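Local coordinates for protein cysteine protease (Xylella fastidiosa, PDB 3OIS) that probably cleaves peptide bonds as a papain-family cysteine protease and binds uridine-5'-diphosphate, at residues F45-E50 with K195-V200. Sequence-based numbering, arbitrary orientation.
Sequences FSYTPE and KACLAV. With UDP (uridine-5'-diphosphate), chain E.
Tyr47 lays one ring face against Cys197. The thiol SG sits 4.4 Å from the centroid of the Tyr47 ring, 24° off the ring normal and shifted toward the rim, which makes this a sulfur-aromatic contact. The hydroxyl end of the ring lies nearest the sulfur. With chi1 at 177°, CG of Tyr47 stands opposite the backbone N, and the ring extends from the loop to the helix. Cys197 CB adds an apolar touch at 4.0 Å from Tyr47 CE2. Beyond the ring, Tyr47 OH reaches 3.6 Å from Val200 CG2. Tyr47 and Val200 pass alongside one another, their side chains running in opposite senses.

No direct hydrogen bond crosses the contact. A water bridges it instead, 2.8 Å from Tyr47 OH, and gives a weak bond to the backbone O of Ala196. Pro49 closes the other end, its CB 3.8 Å from Ala196 CB. Ile54 of helix 51-55 touches both of these residues.

The loop 45-50 leads into helix 51-55 and runs from the UDP pocket to helix 191-199, which belongs to the papain-family part of the chain. Backbone hydrogen bonds between Arg186 and both Phe45 and Tyr47 hold the loop beside strand 183-186.

At the pocket end the uracil lies over one face of the Phe45 ring. UDP N3 lies 3.3 Å above the plane of the Phe45 ring, over its centre. Phe45 N also donates to UDP O2 at 3.0 Å, with an N-H...O angle of 163°. Asp44, Lys131 and Tyr184 also hydrogen-bond the nucleotide.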
ATOM      1  N   PHE A  45      15.731   3.072  -8.767  1.00 14.91           N
ATOM      2  CA  PHE A  45      15.445   3.453 -10.137  1.00 16.69           C
ATOM      3  C   PHE A  45      14.490   4.614 -10.035  1.00 18.59           C
ATOM      4  O   PHE A  45      13.625   4.663  -9.125  1.00 16.81           O
ATOM      5  CB  PHE A  45      14.721   2.307 -10.908  1.00 16.89           C
ATOM      6  CG  PHE A  45      15.583   1.099 -11.218  1.00 16.81           C
ATOM      7  CD1 PHE A  45      16.891   0.951 -10.707  1.00 19.24           C
ATOM      8  CD2 PHE A  45      15.117   0.128 -12.124  1.00 16.49           C
ATOM      9  CE1 PHE A  45      17.642  -0.180 -10.990  1.00 17.37           C
ATOM     10  CE2 PHE A  45      15.835  -1.029 -12.433  1.00 20.23           C
ATOM     11  CZ  PHE A  45      17.141  -1.179 -11.907  1.00 22.91           C
ATOM     12  N   SER A  46      14.607   5.525 -11.009  1.00 19.72           N
ATOM     13  CA  SER A  46      13.693   6.677 -11.142  1.00 19.58           C
ATOM     14  C   SER A  46      12.665   6.394 -12.217  1.00 20.25           C
ATOM     15  O   SER A  46      13.013   5.996 -13.328  1.00 21.35           O
ATOM     16  CB  SER A  46      14.413   7.922 -11.588  1.00 21.39           C
ATOM     17  OG  SER A  46      15.359   8.234 -10.645  1.00 27.09           O
ATOM     18  N   TYR A  47      11.392   6.564 -11.867  1.00 18.65           N
ATOM     19  CA  TYR A  47      10.314   6.476 -12.873  1.00 19.47           C
ATOM     20  C   TYR A  47      10.370   7.757 -13.729  1.00 19.93           C
ATOM     21  O   TYR A  47      10.297   8.857 -13.213  1.00 20.38           O
ATOM     22  CB  TYR A  47       8.959   6.288 -12.151  1.00 19.46           C
ATOM     23  CG  TYR A  47       7.789   6.262 -13.109  1.00 17.96           C
ATOM     24  CD1 TYR A  47       7.416   5.056 -13.687  1.00 18.55           C
ATOM     25  CD2 TYR A  47       7.117   7.443 -13.488  1.00 20.98           C
ATOM     26  CE1 TYR A  47       6.326   4.978 -14.574  1.00 22.31           C
ATOM     27  CE2 TYR A  47       6.009   7.360 -14.444  1.00 18.46           C
ATOM     28  CZ  TYR A  47       5.664   6.140 -14.912  1.00 19.90           C
ATOM     29  OH  TYR A  47       4.650   6.053 -15.789  1.00 19.11           O
ATOM     30  N   THR A  48      10.574   7.639 -15.037  1.00 19.83           N
ATOM     31  CA  THR A  48      10.790   8.842 -15.803  1.00 21.69           C
ATOM     32  C   THR A  48       9.652   8.947 -16.769  1.00 20.32           C
ATOM     33  O   THR A  48       9.644   8.247 -17.749  1.00 21.08           O
ATOM     34  CB  THR A  48      12.151   8.774 -16.572  1.00 21.64           C
ATOM     35  OG1 THR A  48      13.199   8.583 -15.604  1.00 26.10           O
ATOM     36  CG2 THR A  48      12.416  10.120 -17.360  1.00 24.08           C
ATOM     37  N   PRO A  49       8.677   9.815 -16.481  1.00 20.12           N
ATOM     38  CA  PRO A  49       7.527   9.920 -17.358  1.00 21.31           C
ATOM     39  C   PRO A  49       7.980  10.549 -18.676  1.00 21.73           C
ATOM     40  O   PRO A  49       8.932  11.360 -18.670  1.00 23.05           O
ATOM     41  CB  PRO A  49       6.611  10.937 -16.654  1.00 20.38           C
ATOM     42  CG  PRO A  49       7.092  11.015 -15.217  1.00 21.97           C
ATOM     43  CD  PRO A  49       8.617  10.804 -15.384  1.00 22.42           C
ATOM     44  N   GLU A  50       7.349  10.137 -19.752  1.00 22.95           N
ATOM     45  CA  GLU A  50       7.560  10.759 -21.080  0.50 23.98           C
ATOM     46  C   GLU A  50       7.252  12.244 -21.032  1.00 24.28           C
ATOM     47  O   GLU A  50       6.190  12.651 -20.522  1.00 25.18           O
ATOM     48  CB  GLU A  50       6.669  10.086 -22.121  0.50 23.62           C
ATOM     49  CG  GLU A  50       7.258   8.823 -22.697  0.50 25.21           C
ATOM     50  CD  GLU A  50       8.631   9.057 -23.282  0.50 27.72           C
ATOM     51  OE1 GLU A  50       8.847  10.130 -23.887  0.50 23.64           O
ATOM     52  OE2 GLU A  50       9.494   8.168 -23.122  0.50 31.10           O
ATOM     53  N   LYS A 195       0.637  12.574 -11.663  1.00 13.64           N
ATOM     54  CA  LYS A 195      -0.479  12.549 -12.636  1.00 17.06           C
ATOM     55  C   LYS A 195      -0.036  11.785 -13.894  1.00 15.59           C
ATOM     56  O   LYS A 195      -0.829  11.021 -14.468  1.00 16.13           O
ATOM     57  CB  LYS A 195      -0.996  13.950 -12.993  1.00 15.24           C
ATOM     58  CG  LYS A 195      -1.700  14.788 -11.902  1.00 15.08           C
ATOM     59  CD  LYS A 195      -1.939  16.232 -12.480  1.00 19.43           C
ATOM     60  CE  LYS A 195      -2.860  16.985 -11.568  1.00 22.49           C
ATOM     61  NZ  LYS A 195      -3.083  18.374 -12.117  1.00 20.09           N
ATOM     62  N   ALA A 196       1.198  11.999 -14.352  1.00 17.41           N
ATOM     63  CA  ALA A 196       1.670  11.377 -15.595  1.00 16.95           C
ATOM     64  C   ALA A 196       1.691   9.867 -15.440  1.00 18.04           C
ATOM     65  O   ALA A 196       1.376   9.124 -16.400  1.00 17.32           O
ATOM     66  CB  ALA A 196       3.029  11.837 -15.918  1.00 17.24           C
ATOM     67  N   CYS A 197       2.078   9.409 -14.237  1.00 14.94           N
ATOM     68  CA  CYS A 197       2.074   7.961 -13.963  1.00 15.27           C
ATOM     69  C   CYS A 197       0.642   7.396 -14.182  1.00 14.99           C
ATOM     70  O   CYS A 197       0.432   6.390 -14.890  1.00 15.18           O
ATOM     71  CB  CYS A 197       2.539   7.720 -12.502  1.00 14.40           C
ATOM     72  SG  CYS A 197       2.824   5.999 -12.099  1.00 19.37           S
ATOM     73  N   LEU A 198      -0.335   8.057 -13.540  1.00 14.45           N
ATOM     74  CA  LEU A 198      -1.714   7.588 -13.644  1.00 15.07           C
ATOM     75  C   LEU A 198      -2.253   7.748 -15.096  1.00 16.38           C
ATOM     76  O   LEU A 198      -3.068   6.924 -15.550  1.00 14.50           O
ATOM     77  CB  LEU A 198      -2.572   8.378 -12.653  1.00 14.32           C
ATOM     78  CG  LEU A 198      -2.252   8.085 -11.167  1.00 12.71           C
ATOM     79  CD1 LEU A 198      -2.860   9.269 -10.325  1.00 13.01           C
ATOM     80  CD2 LEU A 198      -2.780   6.691 -10.743  1.00 14.15           C
ATOM     81  N   ALA A 199      -1.843   8.836 -15.730  1.00 15.80           N
ATOM     82  CA  ALA A 199      -2.275   9.106 -17.114  1.00 17.98           C
ATOM     83  C   ALA A 199      -1.942   8.027 -18.149  1.00 18.98           C
ATOM     84  O   ALA A 199      -2.697   7.866 -19.177  1.00 20.39           O
ATOM     85  CB  ALA A 199      -1.758  10.428 -17.581  1.00 17.47           C
ATOM     86  N   VAL A 200      -0.858   7.313 -17.952  1.00 16.55           N
ATOM     87  CA  VAL A 200      -0.495   6.273 -18.872  1.00 17.75           C
ATOM     88  C   VAL A 200      -1.069   4.951 -18.396  1.00 18.34           C
ATOM     89  O   VAL A 200      -0.758   3.882 -18.941  1.00 19.68           O
ATOM     90  CB  VAL A 200       1.018   6.175 -19.161  1.00 17.23           C
ATOM     91  CG1 VAL A 200       1.601   7.508 -19.655  1.00 17.27           C
ATOM     92  CG2 VAL A 200       1.798   5.732 -17.882  1.00 16.87           C
TER
HETATM   93  N1  UDP E 292      16.554  -1.607  -7.829  1.00 16.50           N
HETATM   94  C2  UDP E 292      15.485  -0.826  -8.172  1.00 14.97           C
HETATM   95  N3  UDP E 292      14.568  -1.336  -9.084  1.00 14.54           N
HETATM   96  C4  UDP E 292      14.716  -2.575  -9.617  1.00 15.48           C
HETATM   97  C5  UDP E 292      15.833  -3.372  -9.306  1.00 16.83           C
HETATM   98  C6  UDP E 292      16.685  -2.886  -8.304  1.00 16.94           C
HETATM   99  O2  UDP E 292      15.299   0.259  -7.718  1.00 13.61           O
HETATM  100  O4  UDP E 292      13.873  -2.911 -10.511  1.00 14.13           O
HETATM  101  C1' UDP E 292      17.577  -0.956  -6.939  1.00 17.20           C
HETATM  102  C2' UDP E 292      17.144  -0.816  -5.495  1.00 19.48           C
HETATM  103  O2' UDP E 292      17.849   0.325  -5.010  1.00 16.98           O
HETATM  104  C3' UDP E 292      17.747  -2.052  -4.953  1.00 18.83           C
HETATM  105  C4' UDP E 292      19.117  -2.093  -5.667  1.00 19.83           C
HETATM  106  O4' UDP E 292      18.826  -1.657  -7.012  1.00 19.50           O
HETATM  107  O3' UDP E 292      17.947  -1.839  -3.558  1.00 18.71           O
HETATM  108  C5' UDP E 292      19.721  -3.491  -5.590  1.00 18.87           C
HETATM  109  O5' UDP E 292      18.834  -4.364  -6.287  1.00 22.70           O
HETATM  110  PA  UDP E 292      19.206  -5.763  -6.781  1.00 24.54           P
HETATM  111  O1A UDP E 292      18.038  -6.614  -7.097  1.00 23.18           O
HETATM  112  O2A UDP E 292      20.255  -5.698  -7.837  1.00 25.95           O
HETATM  113  O3A UDP E 292      19.900  -6.305  -5.410  1.00 32.94           O
HETATM  114  PB  UDP E 292      20.351  -7.756  -4.859  1.00 34.50           P
HETATM  115  O1B UDP E 292      21.740  -7.629  -4.433  1.00 39.37           O
HETATM  116  O2B UDP E 292      19.401  -8.029  -3.812  1.00 32.20           O
HETATM  117  O3B UDP E 292      20.242  -8.838  -5.890  1.00 36.52           O
HETATM  118  O   HOH W   1       4.129   8.359 -17.224  1.00 20.53           O